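Local coordinates for BPH (Thiobacillus denitrificans, PDB 5OVS), which is a bacterial proteasome homologue that assembles into a tetradecameric double ring and probably hydrolyses peptide bonds inside its central cavity, at residues R108-I113 against V122-T127; E36-V41 against P180-V185; V6-R11 against A150-P155; G10-A15 against F184-S189. All blocks are in the same frame, centred on the assembly; numbering follows the deposited sequence.

Contact 1: residues R108-I113 against V122-T127; sequences RMDVLI and VAAHRT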
loop_
_atom_site.group_PDB
_atom_site.type_symbol
_atom_site.label_atom_id
_atom_site.label_comp_id
_atom_site.label_asym_id
_atom_site.label_seq_id
_atom_site.Cartn_x
_atom_site.Cartn_y
_atom_site.Cartn_z
ATOM N N ARG K 108 -22.006 -16.946 -3.177
ATOM C CA ARG K 108 -21.381 -16.778 -4.491
ATOM C C ARG K 108 -22.235 -17.192 -5.688
ATOM O O ARG K 108 -21.740 -17.208 -6.819
ATOM C CB ARG K 108 -20.036 -17.507 -4.568
ATOM C CG ARG K 108 -19.081 -17.177 -3.439
ATOM C CD ARG K 108 -18.675 -15.720 -3.435
ATOM N NE ARG K 108 -17.447 -15.571 -2.660
ATOM C CZ ARG K 108 -16.225 -15.380 -3.167
ATOM N NH1 ARG K 108 -16.028 -15.265 -4.482
ATOM N NH2 ARG K 108 -15.183 -15.274 -2.345
ATOM N N MET K 109 -23.505 -17.505 -5.466
ATOM C CA MET K 109 -24.390 -17.813 -6.562
ATOM C C MET K 109 -25.726 -17.140 -6.338
ATOM O O MET K 109 -26.140 -16.901 -5.210
ATOM C CB MET K 109 -24.558 -19.320 -6.706
ATOM C CG MET K 109 -24.813 -20.014 -5.396
ATOM S SD MET K 109 -25.460 -21.670 -5.596
ATOM C CE MET K 109 -25.693 -22.095 -3.877
ATOM N N ASP K 110 -26.378 -16.798 -7.432
ATOM C CA ASP K 110 -27.738 -16.324 -7.397
ATOM C C ASP K 110 -28.560 -17.422 -8.062
ATOM O O ASP K 110 -28.105 -18.027 -9.030
ATOM C CB ASP K 110 -27.848 -15.017 -8.167
ATOM C CG ASP K 110 -26.966 -13.919 -7.588
ATOM O OD1 ASP K 110 -27.012 -13.682 -6.366
ATOM O OD2 ASP K 110 -26.238 -13.266 -8.355
ATOM N N VAL K 111 -29.743 -17.726 -7.545
ATOM C CA VAL K 111 -30.585 -18.724 -8.217
ATOM C C VAL K 111 -32.029 -18.297 -8.367
ATOM O O VAL K 111 -32.524 -17.465 -7.612
ATOM C CB VAL K 111 -30.544 -20.106 -7.525
ATOM C CG1 VAL K 111 -29.109 -20.530 -7.297
ATOM C CG2 VAL K 111 -31.350 -20.083 -6.233
ATOM N N LEU K 112 -32.677 -18.858 -9.382
ATOM C CA LEU K 112 -34.117 -18.752 -9.532
ATOM C C LEU K 112 -34.707 -20.161 -9.313
ATOM O O LEU K 112 -34.109 -21.157 -9.710
ATOM C CB LEU K 112 -34.461 -18.196 -10.902
ATOM C CG LEU K 112 -33.821 -16.826 -11.197
ATOM C CD1 LEU K 112 -34.056 -16.441 -12.642
ATOM C CD2 LEU K 112 -34.379 -15.762 -10.272
ATOM N N ILE K 113 -35.849 -20.226 -8.638
ATOM C CA ILE K 113 -36.518 -21.482 -8.290
ATOM C C ILE K 113 -37.959 -21.428 -8.775
ATOM O O ILE K 113 -38.750 -20.633 -8.277
ATOM C CB ILE K 113 -36.533 -21.695 -6.780
ATOM C CG1 ILE K 113 -35.103 -21.805 -6.271
ATOM C CG2 ILE K 113 -37.347 -22.955 -6.415
ATOM C CD1 ILE K 113 -34.988 -21.635 -4.781
ATOM N N VAL K 122 -33.095 -16.616 -4.915
ATOM C CA VAL K 122 -32.217 -16.465 -3.768
ATOM C C VAL K 122 -30.940 -15.861 -4.280
ATOM O O VAL K 122 -30.226 -16.497 -5.049
ATOM C CB VAL K 122 -31.860 -17.804 -3.102
ATOM C CG1 VAL K 122 -31.169 -17.553 -1.758
ATOM C CG2 VAL K 122 -33.094 -18.655 -2.919
ATOM N N ALA K 123 -30.658 -14.627 -3.866
ATOM C CA ALA K 123 -29.422 -13.977 -4.250
ATOM C C ALA K 123 -28.301 -14.531 -3.371
ATOM O O ALA K 123 -28.562 -15.256 -2.405
ATOM C CB ALA K 123 -29.544 -12.469 -4.113
ATOM N N ALA K 124 -27.067 -14.181 -3.717
ATOM C CA ALA K 124 -25.860 -14.739 -3.091
ATOM C C ALA K 124 -25.792 -14.571 -1.571
ATOM O O ALA K 124 -25.217 -15.414 -0.877
ATOM C CB ALA K 124 -24.618 -14.129 -3.741
ATOM N N HIS K 125 -26.383 -13.495 -1.055
ATOM C CA HIS K 125 -26.407 -13.249 0.383
ATOM C C HIS K 125 -27.670 -13.824 1.063
ATOM O O HIS K 125 -28.086 -13.345 2.122
ATOM C CB HIS K 125 -26.247 -11.758 0.638
ATOM C CG HIS K 125 -24.941 -11.212 0.141
ATOM N ND1 HIS K 125 -24.805 -10.603 -1.089
ATOM C CD2 HIS K 125 -23.703 -11.216 0.697
ATOM C CE1 HIS K 125 -23.545 -10.240 -1.262
ATOM N NE2 HIS K 125 -22.855 -10.605 -0.196
ATOM N N ARG K 126 -28.241 -14.864 0.450
ATOM C CA ARG K 126 -29.436 -15.573 0.935
ATOM C C ARG K 126 -30.702 -14.705 1.043
ATOM O O ARG K 126 -31.609 -14.985 1.834
ATOM C CB ARG K 126 -29.125 -16.365 2.207
ATOM C CG ARG K 126 -28.271 -17.589 1.869
ATOM C CD ARG K 126 -27.527 -18.184 3.054
ATOM N NE ARG K 126 -26.816 -17.188 3.848
ATOM C CZ ARG K 126 -25.718 -16.542 3.457
ATOM N NH1 ARG K 126 -25.174 -16.753 2.261
ATOM N NH2 ARG K 126 -25.158 -15.658 4.272
ATOM N N THR K 127 -30.756 -13.685 0.195
ATOM C CA THR K 127 -31.920 -12.848 0.042
ATOM C C THR K 127 -32.958 -13.596 -0.753
ATOM O O THR K 127 -32.851 -13.665 -1.970
ATOM C CB THR K 127 -31.569 -11.586 -0.775
ATOM O OG1 THR K 127 -30.377 -10.997 -0.251
ATOM C CG2 THR K 127 -32.715 -10.586 -0.758
HETATM O O HOH W 1 -27.982 -18.540 -3.849
#

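Contact 2: residues E36-V41 against P180-V185; sequences EKIIRV and PVQSFV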
loop_
_atom_site.group_PDB
_atom_site.type_symbol
_atom_site.label_atom_id
_atom_site.label_comp_id
_atom_site.label_asym_id
_atom_site.label_seq_id
_atom_site.Cartn_x
_atom_site.Cartn_y
_atom_site.Cartn_z
ATOM N N GLU K 36 -26.245 -27.695 -19.390
ATOM C CA GLU K 36 -27.479 -27.243 -18.757
ATOM C C GLU K 36 -27.170 -26.545 -17.445
ATOM O O GLU K 36 -26.376 -27.035 -16.661
ATOM C CB GLU K 36 -28.439 -28.426 -18.497
ATOM C CG GLU K 36 -29.295 -28.866 -19.695
ATOM C CD GLU K 36 -28.768 -30.058 -20.496
ATOM O OE1 GLU K 36 -27.580 -30.444 -20.367
ATOM O OE2 GLU K 36 -29.572 -30.626 -21.277
ATOM N N LYS K 37 -27.805 -25.396 -17.215
ATOM C CA LYS K 37 -27.627 -24.631 -15.989
ATOM C C LYS K 37 -28.841 -24.728 -15.061
ATOM O O LYS K 37 -28.928 -24.002 -14.069
ATOM C CB LYS K 37 -27.323 -23.168 -16.324
ATOM C CG LYS K 37 -26.102 -22.978 -17.211
ATOM C CD LYS K 37 -25.777 -21.499 -17.381
ATOM C CE LYS K 37 -24.599 -21.260 -18.315
ATOM N NZ LYS K 37 -24.292 -19.810 -18.536
ATOM N N ILE K 38 -29.762 -25.638 -15.363
ATOM C CA ILE K 38 -30.964 -25.810 -14.558
ATOM C C ILE K 38 -31.058 -27.257 -14.073
ATOM O O ILE K 38 -30.916 -28.184 -14.858
ATOM C CB ILE K 38 -32.244 -25.469 -15.372
ATOM C CG1 ILE K 38 -32.183 -24.047 -15.922
ATOM C CG2 ILE K 38 -33.501 -25.642 -14.529
ATOM C CD1 ILE K 38 -33.305 -23.720 -16.882
ATOM N N ILE K 39 -31.336 -27.446 -12.789
ATOM C CA ILE K 39 -31.514 -28.796 -12.230
ATOM C C ILE K 39 -32.891 -28.968 -11.620
ATOM O O ILE K 39 -33.514 -28.007 -11.178
ATOM C CB ILE K 39 -30.443 -29.150 -11.154
ATOM C CG1 ILE K 39 -30.491 -28.171 -9.973
ATOM C CG2 ILE K 39 -29.060 -29.187 -11.777
ATOM C CD1 ILE K 39 -29.474 -28.439 -8.883
ATOM N N ARG K 40 -33.361 -30.206 -11.581
ATOM C CA ARG K 40 -34.630 -30.500 -10.944
ATOM C C ARG K 40 -34.322 -30.788 -9.510
ATOM O O ARG K 40 -33.342 -31.443 -9.227
ATOM C CB ARG K 40 -35.307 -31.715 -11.567
ATOM C CG ARG K 40 -35.399 -31.693 -13.089
ATOM C CD ARG K 40 -36.475 -32.639 -13.630
ATOM N NE ARG K 40 -36.869 -33.640 -12.634
ATOM C CZ ARG K 40 -38.080 -33.759 -12.079
ATOM N NH1 ARG K 40 -39.094 -32.967 -12.429
ATOM N NH2 ARG K 40 -38.287 -34.708 -11.172
ATOM N N VAL K 41 -35.130 -30.263 -8.604
ATOM C CA VAL K 41 -35.068 -30.650 -7.200
ATOM C C VAL K 41 -36.507 -30.853 -6.712
ATOM O O VAL K 41 -37.234 -29.886 -6.466
ATOM C CB VAL K 41 -34.347 -29.595 -6.343
ATOM C CG1 VAL K 41 -34.274 -30.048 -4.896
ATOM C CG2 VAL K 41 -32.951 -29.336 -6.882
ATOM N N PRO K 180 -27.592 -22.164 -27.400
ATOM C CA PRO K 180 -29.053 -22.152 -27.271
ATOM C C PRO K 180 -29.551 -21.819 -25.880
ATOM O O PRO K 180 -28.798 -21.879 -24.901
ATOM C CB PRO K 180 -29.449 -23.590 -27.623
ATOM C CG PRO K 180 -28.266 -24.395 -27.215
ATOM C CD PRO K 180 -27.070 -23.539 -27.505
ATOM N N VAL K 181 -30.830 -21.467 -25.829
ATOM C CA VAL K 181 -31.563 -21.303 -24.595
ATOM C C VAL K 181 -32.252 -22.617 -24.207
ATOM O O VAL K 181 -32.843 -23.292 -25.037
ATOM C CB VAL K 181 -32.657 -20.236 -24.773
ATOM C CG1 VAL K 181 -33.338 -19.936 -23.442
ATOM C CG2 VAL K 181 -32.052 -18.983 -25.414
ATOM N N GLN K 182 -32.192 -22.944 -22.928
ATOM C CA GLN K 182 -32.908 -24.077 -22.371
ATOM C C GLN K 182 -34.068 -23.523 -21.563
ATOM O O GLN K 182 -33.939 -22.466 -20.954
ATOM C CB GLN K 182 -31.967 -24.839 -21.447
ATOM C CG GLN K 182 -32.587 -26.020 -20.729
ATOM C CD GLN K 182 -31.741 -26.516 -19.564
ATOM O OE1 GLN K 182 -30.882 -25.790 -19.033
ATOM N NE2 GLN K 182 -31.991 -27.758 -19.143
ATOM N N SER K 183 -35.195 -24.224 -21.536
ATOM C CA SER K 183 -36.296 -23.781 -20.699
ATOM C C SER K 183 -37.232 -24.904 -20.272
ATOM O O SER K 183 -37.247 -25.972 -20.855
ATOM C CB SER K 183 -37.097 -22.700 -21.404
ATOM O OG SER K 183 -37.717 -23.202 -22.572
ATOM N N PHE K 184 -38.011 -24.631 -19.239
ATOM C CA PHE K 184 -39.035 -25.543 -18.778
ATOM C C PHE K 184 -40.274 -24.733 -18.471
ATOM O O PHE K 184 -40.169 -23.553 -18.134
ATOM C CB PHE K 184 -38.572 -26.274 -17.519
ATOM C CG PHE K 184 -37.409 -27.193 -17.750
ATOM C CD1 PHE K 184 -36.117 -26.697 -17.786
ATOM C CD2 PHE K 184 -37.603 -28.556 -17.940
ATOM C CE1 PHE K 184 -35.038 -27.543 -18.006
ATOM C CE2 PHE K 184 -36.522 -29.404 -18.147
ATOM C CZ PHE K 184 -35.238 -28.897 -18.180
ATOM N N VAL K 185 -41.437 -25.368 -18.587
ATOM C CA VAL K 185 -42.704 -24.728 -18.274
ATOM C C VAL K 185 -43.567 -25.682 -17.445
ATOM O O VAL K 185 -43.494 -26.905 -17.603
ATOM C CB VAL K 185 -43.436 -24.269 -19.563
ATOM C CG1 VAL K 185 -43.941 -25.448 -20.374
ATOM C CG2 VAL K 185 -44.576 -23.309 -19.237
HETATM O O HOH W 2 -28.972 -23.966 -19.449
#

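Contact 3: residues V6-R11 against A150-P155; sequences VRKDGR and AAYRAP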
loop_
_atom_site.group_PDB
_atom_site.type_symbol
_atom_site.label_atom_id
_atom_site.label_comp_id
_atom_site.label_asym_id
_atom_site.label_seq_id
_atom_site.Cartn_x
_atom_site.Cartn_y
_atom_site.Cartn_z
ATOM N N VAL K 6 -40.472 -16.635 -15.062
ATOM C CA VAL K 6 -41.665 -15.924 -15.493
ATOM C C VAL K 6 -42.931 -16.659 -15.050
ATOM O O VAL K 6 -43.021 -17.898 -15.075
ATOM C CB VAL K 6 -41.695 -15.740 -17.015
ATOM C CG1 VAL K 6 -42.938 -14.968 -17.428
ATOM C CG2 VAL K 6 -40.432 -15.033 -17.497
ATOM N N ARG K 7 -43.904 -15.846 -14.671
ATOM C CA ARG K 7 -45.182 -16.269 -14.184
ATOM C C ARG K 7 -46.216 -15.510 -15.014
ATOM O O ARG K 7 -46.285 -14.289 -14.947
ATOM C CB ARG K 7 -45.233 -15.842 -12.720
ATOM C CG ARG K 7 -46.420 -16.333 -11.930
ATOM C CD ARG K 7 -46.728 -15.390 -10.780
ATOM N NE ARG K 7 -48.100 -15.612 -10.342
ATOM C CZ ARG K 7 -48.463 -16.199 -9.208
ATOM N NH1 ARG K 7 -47.560 -16.619 -8.330
ATOM N NH2 ARG K 7 -49.754 -16.349 -8.944
ATOM N N LYS K 8 -47.000 -16.199 -15.832
ATOM C CA LYS K 8 -47.980 -15.496 -16.657
ATOM C C LYS K 8 -49.076 -16.418 -17.128
ATOM O O LYS K 8 -48.795 -17.515 -17.592
ATOM C CB LYS K 8 -47.308 -14.862 -17.876
ATOM C CG LYS K 8 -48.287 -14.228 -18.846
ATOM C CD LYS K 8 -47.603 -13.617 -20.055
ATOM C CE LYS K 8 -48.640 -13.102 -21.042
ATOM N NZ LYS K 8 -48.052 -12.341 -22.179
ATOM N N ASP K 9 -50.319 -15.946 -17.015
ATOM C CA ASP K 9 -51.513 -16.676 -17.464
ATOM C C ASP K 9 -51.652 -18.105 -16.910
ATOM O O ASP K 9 -51.935 -19.037 -17.664
ATOM C CB ASP K 9 -51.573 -16.710 -18.999
ATOM C CG ASP K 9 -51.734 -15.337 -19.616
ATOM O OD1 ASP K 9 -52.343 -14.449 -18.993
ATOM O OD2 ASP K 9 -51.267 -15.157 -20.752
ATOM N N GLY K 10 -51.469 -18.264 -15.600
ATOM C CA GLY K 10 -51.623 -19.567 -14.939
ATOM C C GLY K 10 -50.505 -20.563 -15.226
ATOM O O GLY K 10 -50.624 -21.751 -14.914
ATOM N N ARG K 11 -49.410 -20.060 -15.789
ATOM C CA ARG K 11 -48.292 -20.870 -16.258
ATOM C C ARG K 11 -47.007 -20.301 -15.665
ATOM O O ARG K 11 -46.886 -19.091 -15.521
ATOM C CB ARG K 11 -48.208 -20.776 -17.779
ATOM C CG ARG K 11 -49.107 -21.723 -18.548
ATOM C CD ARG K 11 -48.318 -22.967 -18.885
ATOM N NE ARG K 11 -48.926 -23.811 -19.903
ATOM C CZ ARG K 11 -48.511 -23.906 -21.170
ATOM N NH1 ARG K 11 -47.474 -23.200 -21.634
ATOM N NH2 ARG K 11 -49.158 -24.719 -22.000
ATOM N N ALA K 150 -40.384 -5.411 -21.886
ATOM C CA ALA K 150 -41.007 -5.062 -23.158
ATOM C C ALA K 150 -42.010 -6.089 -23.664
ATOM O O ALA K 150 -42.958 -5.729 -24.342
ATOM C CB ALA K 150 -39.938 -4.859 -24.211
ATOM N N ALA K 151 -41.797 -7.361 -23.352
ATOM C CA ALA K 151 -42.573 -8.450 -23.943
ATOM C C ALA K 151 -43.573 -9.115 -22.995
ATOM O O ALA K 151 -44.350 -9.970 -23.415
ATOM C CB ALA K 151 -41.613 -9.506 -24.469
ATOM N N TYR K 152 -43.553 -8.742 -21.723
ATOM C CA TYR K 152 -44.353 -9.451 -20.732
ATOM C C TYR K 152 -45.838 -9.405 -21.060
ATOM O O TYR K 152 -46.552 -10.401 -20.924
ATOM C CB TYR K 152 -44.116 -8.880 -19.335
ATOM C CG TYR K 152 -44.831 -9.652 -18.259
ATOM C CD1 TYR K 152 -44.548 -10.996 -18.034
ATOM C CD2 TYR K 152 -45.783 -9.042 -17.465
ATOM C CE1 TYR K 152 -45.201 -11.712 -17.042
ATOM C CE2 TYR K 152 -46.451 -9.741 -16.484
ATOM C CZ TYR K 152 -46.163 -11.074 -16.270
ATOM O OH TYR K 152 -46.830 -11.741 -15.269
ATOM N N ARG K 153 -46.295 -8.248 -21.516
ATOM C CA ARG K 153 -47.698 -8.060 -21.797
ATOM C C ARG K 153 -48.033 -8.196 -23.274
ATOM O O ARG K 153 -49.135 -7.869 -23.666
ATOM C CB ARG K 153 -48.150 -6.710 -21.248
ATOM C CG ARG K 153 -47.871 -6.590 -19.761
ATOM C CD ARG K 153 -48.399 -5.305 -19.146
ATOM N NE ARG K 153 -48.777 -5.517 -17.741
ATOM C CZ ARG K 153 -47.939 -5.524 -16.702
ATOM N NH1 ARG K 153 -46.628 -5.325 -16.864
ATOM N NH2 ARG K 153 -48.421 -5.725 -15.478
ATOM N N ALA K 154 -47.118 -8.697 -24.092
ATOM C CA ALA K 154 -47.457 -9.010 -25.472
ATOM C C ALA K 154 -48.360 -10.232 -25.462
ATOM O O ALA K 154 -47.992 -11.258 -24.918
ATOM C CB ALA K 154 -46.213 -9.285 -26.295
ATOM N N PRO K 155 -49.554 -10.126 -26.064
ATOM C CA PRO K 155 -50.534 -11.207 -25.904
ATOM C C PRO K 155 -50.180 -12.507 -26.614
ATOM O O PRO K 155 -50.636 -13.574 -26.202
ATOM C CB PRO K 155 -51.826 -10.613 -26.478
ATOM C CG PRO K 155 -51.425 -9.408 -27.274
ATOM C CD PRO K 155 -50.116 -8.935 -26.731
#

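Contact 4: residues G10-A15 against F184-S189; sequences GRIAIA and FVMELS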
loop_
_atom_site.group_PDB
_atom_site.type_symbol
_atom_site.label_atom_id
_atom_site.label_comp_id
_atom_site.label_asym_id
_atom_site.label_seq_id
_atom_site.Cartn_x
_atom_site.Cartn_y
_atom_site.Cartn_z
ATOM N N GLY K 10 -51.469 -18.264 -15.600
ATOM C CA GLY K 10 -51.623 -19.567 -14.939
ATOM C C GLY K 10 -50.505 -20.563 -15.226
ATOM O O GLY K 10 -50.624 -21.751 -14.914
ATOM N N ARG K 11 -49.410 -20.060 -15.789
ATOM C CA ARG K 11 -48.292 -20.870 -16.258
ATOM C C ARG K 11 -47.007 -20.301 -15.665
ATOM O O ARG K 11 -46.886 -19.091 -15.521
ATOM C CB ARG K 11 -48.208 -20.776 -17.779
ATOM C CG ARG K 11 -49.107 -21.723 -18.548
ATOM C CD ARG K 11 -48.318 -22.967 -18.885
ATOM N NE ARG K 11 -48.926 -23.811 -19.903
ATOM C CZ ARG K 11 -48.511 -23.906 -21.170
ATOM N NH1 ARG K 11 -47.474 -23.200 -21.634
ATOM N NH2 ARG K 11 -49.158 -24.719 -22.000
ATOM N N ILE K 12 -46.044 -21.168 -15.358
ATOM C CA ILE K 12 -44.764 -20.744 -14.814
ATOM C C ILE K 12 -43.672 -21.272 -15.720
ATOM O O ILE K 12 -43.701 -22.433 -16.109
ATOM C CB ILE K 12 -44.581 -21.237 -13.364
ATOM C CG1 ILE K 12 -45.379 -20.344 -12.410
ATOM C CG2 ILE K 12 -43.117 -21.258 -12.962
ATOM C CD1 ILE K 12 -45.540 -20.903 -11.010
ATOM N N ALA K 13 -42.720 -20.407 -16.075
ATOM C CA ALA K 13 -41.597 -20.816 -16.909
ATOM C C ALA K 13 -40.272 -20.372 -16.336
ATOM O O ALA K 13 -40.208 -19.463 -15.514
ATOM C CB ALA K 13 -41.749 -20.295 -18.318
ATOM N N ILE K 14 -39.218 -21.053 -16.767
ATOM C CA ILE K 14 -37.872 -20.792 -16.292
ATOM C C ILE K 14 -36.910 -21.108 -17.430
ATOM O O ILE K 14 -37.102 -22.094 -18.156
ATOM C CB ILE K 14 -37.560 -21.591 -15.001
ATOM C CG1 ILE K 14 -36.210 -21.173 -14.417
ATOM C CG2 ILE K 14 -37.616 -23.100 -15.233
ATOM C CD1 ILE K 14 -35.946 -21.717 -13.033
ATOM N N ALA K 15 -35.912 -20.244 -17.631
ATOM C CA ALA K 15 -34.961 -20.443 -18.731
ATOM C C ALA K 15 -33.526 -20.117 -18.346
ATOM O O ALA K 15 -33.265 -19.546 -17.294
ATOM C CB ALA K 15 -35.384 -19.634 -19.944
ATOM N N PHE K 184 -38.011 -24.631 -19.239
ATOM C CA PHE K 184 -39.035 -25.543 -18.778
ATOM C C PHE K 184 -40.274 -24.733 -18.471
ATOM O O PHE K 184 -40.169 -23.553 -18.134
ATOM C CB PHE K 184 -38.572 -26.274 -17.519
ATOM C CG PHE K 184 -37.409 -27.193 -17.750
ATOM C CD1 PHE K 184 -36.117 -26.697 -17.786
ATOM C CD2 PHE K 184 -37.603 -28.556 -17.940
ATOM C CE1 PHE K 184 -35.038 -27.543 -18.006
ATOM C CE2 PHE K 184 -36.522 -29.404 -18.147
ATOM C CZ PHE K 184 -35.238 -28.897 -18.180
ATOM N N VAL K 185 -41.437 -25.368 -18.587
ATOM C CA VAL K 185 -42.704 -24.728 -18.274
ATOM C C VAL K 185 -43.567 -25.682 -17.445
ATOM O O VAL K 185 -43.494 -26.905 -17.603
ATOM C CB VAL K 185 -43.436 -24.269 -19.563
ATOM C CG1 VAL K 185 -43.941 -25.448 -20.374
ATOM C CG2 VAL K 185 -44.576 -23.309 -19.237
ATOM N N MET K 186 -44.361 -25.113 -16.543
ATOM C CA MET K 186 -45.266 -25.892 -15.708
ATOM C C MET K 186 -46.505 -25.085 -15.367
ATOM O O MET K 186 -46.541 -23.862 -15.558
ATOM C CB MET K 186 -44.556 -26.323 -14.425
ATOM C CG MET K 186 -44.352 -25.203 -13.417
ATOM S SD MET K 186 -42.925 -25.446 -12.343
ATOM C CE MET K 186 -41.634 -24.978 -13.499
ATOM N N GLU K 187 -47.510 -25.780 -14.844
ATOM C CA GLU K 187 -48.772 -25.153 -14.485
ATOM C C GLU K 187 -48.673 -24.526 -13.086
ATOM O O GLU K 187 -48.061 -25.094 -12.179
ATOM C CB GLU K 187 -49.917 -26.179 -14.537
ATOM C CG GLU K 187 -50.011 -26.987 -15.830
ATOM C CD GLU K 187 -50.086 -26.122 -17.087
ATOM O OE1 GLU K 187 -51.205 -25.909 -17.612
ATOM O OE2 GLU K 187 -49.029 -25.652 -17.554
ATOM N N LEU K 188 -49.255 -23.337 -12.933
ATOM C CA LEU K 188 -49.428 -22.719 -11.631
ATOM C C LEU K 188 -50.466 -23.548 -10.896
ATOM O O LEU K 188 -51.533 -23.831 -11.437
ATOM C CB LEU K 188 -49.934 -21.297 -11.809
ATOM C CG LEU K 188 -50.200 -20.460 -10.562
ATOM C CD1 LEU K 188 -48.891 -20.085 -9.893
ATOM C CD2 LEU K 188 -50.991 -19.208 -10.920
ATOM N N SER K 189 -50.167 -23.957 -9.673
ATOM C CA SER K 189 -51.069 -24.856 -8.973
ATOM C C SER K 189 -52.317 -24.082 -8.558
ATOM O O SER K 189 -52.268 -22.865 -8.376
ATOM C CB SER K 189 -50.379 -25.520 -7.776
ATOM O OG SER K 189 -50.085 -24.579 -6.771
#

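Contact 1: residues R108-I113 against V122-T127
Asp110 reaches across to the start of a turn: its OD1 takes the backbone N-H of Ala124 at 2.7 Å, the donor approaching nearly along the carboxylate C-O bond, although the N-H itself points well off the line (131°). CG stands beside the backbone N of Asp110 (chi1 -60°), which brings OD1 over CA of Ala123 and against both alanine methyls. Next along, Val111 and Val122 form an antiparallel hydrogen-bonded pair, Val111 N to Val122 O 2.8 Å and Val122 N to Val111 O 2.9 Å. Their side chains lie side by side, CG2 of Val111 against CB of Val122. The pair is the last at the open end of hairpin 111-122 in a proteasome-type alpha-beta-beta-alpha sandwich, Val122 packing on Ile77 and Trp81 of helix 74-91. With the carboxylate cut back to an alanine here, the Ala124 N-H is likely to lose this acceptor and the Ala123-Arg126 turn one tie. Water bridges Met109 O and Val122 O; Trp22 of a neighbouring subunit packs on Asp110.

Contact 2: residues E36-V41 against P180-V185
Gln182 and Ile38 bury the most surface here, followed by the ring of Phe184. The Gln182 side chain runs out extended, its CG anti to the backbone N (chi1 177°), which carries the amide across to the 36-41 segment. There the amide lies against the aliphatic part of Glu36, with NE2 3.0 Å from Glu36 CG; the two side chains cross at about a right angle, carboxylate and amide planes 63° apart. Ile38 slides past Gln182 in the opposite direction, bringing CG1 to 3.8 Å from OE1 of Gln182. The CD1 methyl of Ile38, also near that OE1, meets Phe184 at the ring edge, 4.2 Å from CD1 of Phe184, while that ring stacks on Tyr45. The polar link is indirect: one water accepts the N-H of Lys37 and donates to OE1 of Gln182 at 2.7 Å. Strands 38-41 and 182-187 are edge strands of two sheets within this chain, which pack with their side chains between them. The Lys37 side chain leads away: NZ forms a salt bridge with Asp17 OD1 and hydrogen bonds to Leu19 O and Thr1 OG1, consistent with the N-terminal threonine active site of the proteasome-type Ntn-hydrolase fold.

Contact 3: residues V6-R11 against A150-P155
Tyr152 fits its ring against strand 3-8, and its hydroxyl donates to the backbone O of Arg7 at 2.6 Å, nearly in line with the carbonyl bond (167°). CG stands opposite the backbone N (chi1 -175°), which swings the ring out from the chain following helix 141-151 to this carbonyl. CG1 of Val6 packs at the ring edge, 4.0 Å from CE1 of Tyr152, and CB of Lys8 comes 3.9 Å from the same CE1. The fully extended Lys8 chain passes the ring and gives its NZ to Tyr152 O at 2.8 Å, the donor tilted from the carbonyl plane; NZ also bonds Leu157 O. This close part is backed by Phe134, whose ring meets that of Tyr152, and by Ala159 and Ala163 of helix 159-173 under Val6. The segments thus tie the region after helix 141-151 to the first hairpin of a sheet in the alpha-beta-beta-alpha sandwich, a hairpin turned by the type I' turn Lys8-Arg11. A phenylalanine in place of Tyr152 would probably leave the Arg7 carbonyl without this donor. Toward solvent the grip is looser: exposed Arg153 hardly touches the 6-11 segment, its guanidinium lying with one face near CD2 of Tyr152.

Contact 4: residues G10-A15 against F184-S189
Ile12 and Met186 face each other as an antiparallel hydrogen-bonded pair, and their side chains interlock on the surface of the sheet that also carries Ile14 and Phe184. Met186 is bent at its thioether (chi3 77°), which folds CE back to 4.0 Å from CG2 of Ile12, so the methionine curls round the branch of the isoleucine. On the other flank of Ile12, CD1 butts against CD1 of Leu188 at 3.6 Å, the two side chains crossing at about a right angle. CB of Leu188 also rests 3.2 Å from Gly10 O, the carbonyl that accepts the N-H of Leu188 from above its plane. Further along, CG2 of Ile14 sits against CB of Phe184 at 4.0 Å. On the surface bearing Arg11 and Glu187, the small Ala13 lies beside Val185, whose CG2 also fits under the arm of Arg11, 3.8 Å from its NH1. Arg11, bent at its second torsion, runs beside Glu187 to a salt bridge between NE and OE2 of Glu187 at 3.0 Å, the guanidinium and carboxylate planes 58° apart. Four further backbone bonds pair Ile12 with Met186 and Ile14 with Phe184. Strand 182-187 is one of the two outermost strands of its sheet within this chain, with 11-16 between it and 3-8; Ala13 and Val185 pack on helix 159-173, while Ile14 and Met186 meet Tyr45 of strand 44-48 in the opposing sheet.

How the contacts relate
Contact 1 is the most buried of the four and lies in one sheet of the sandwich, on the far side of the chain's centre from contacts 2 and 4. Contact 3 is a surface contact, and contacts 2 and 4 are partly buried. Contacts 2 and 4 share strand 182-187, and contacts 3 and 4 share Gly10 and Arg11; contact 2 joins their sheet to that of contact 1 through strand 38-41. Backbone pairing dominates contact 4 and contributes to contact 1, whereas contact 2 relies on side-chain packing and a bridging water, and contact 3 on side-chain donors to main-chain carbonyls. Across the sandwich, Ile14 of contact 4 touches Leu112 of contact 1.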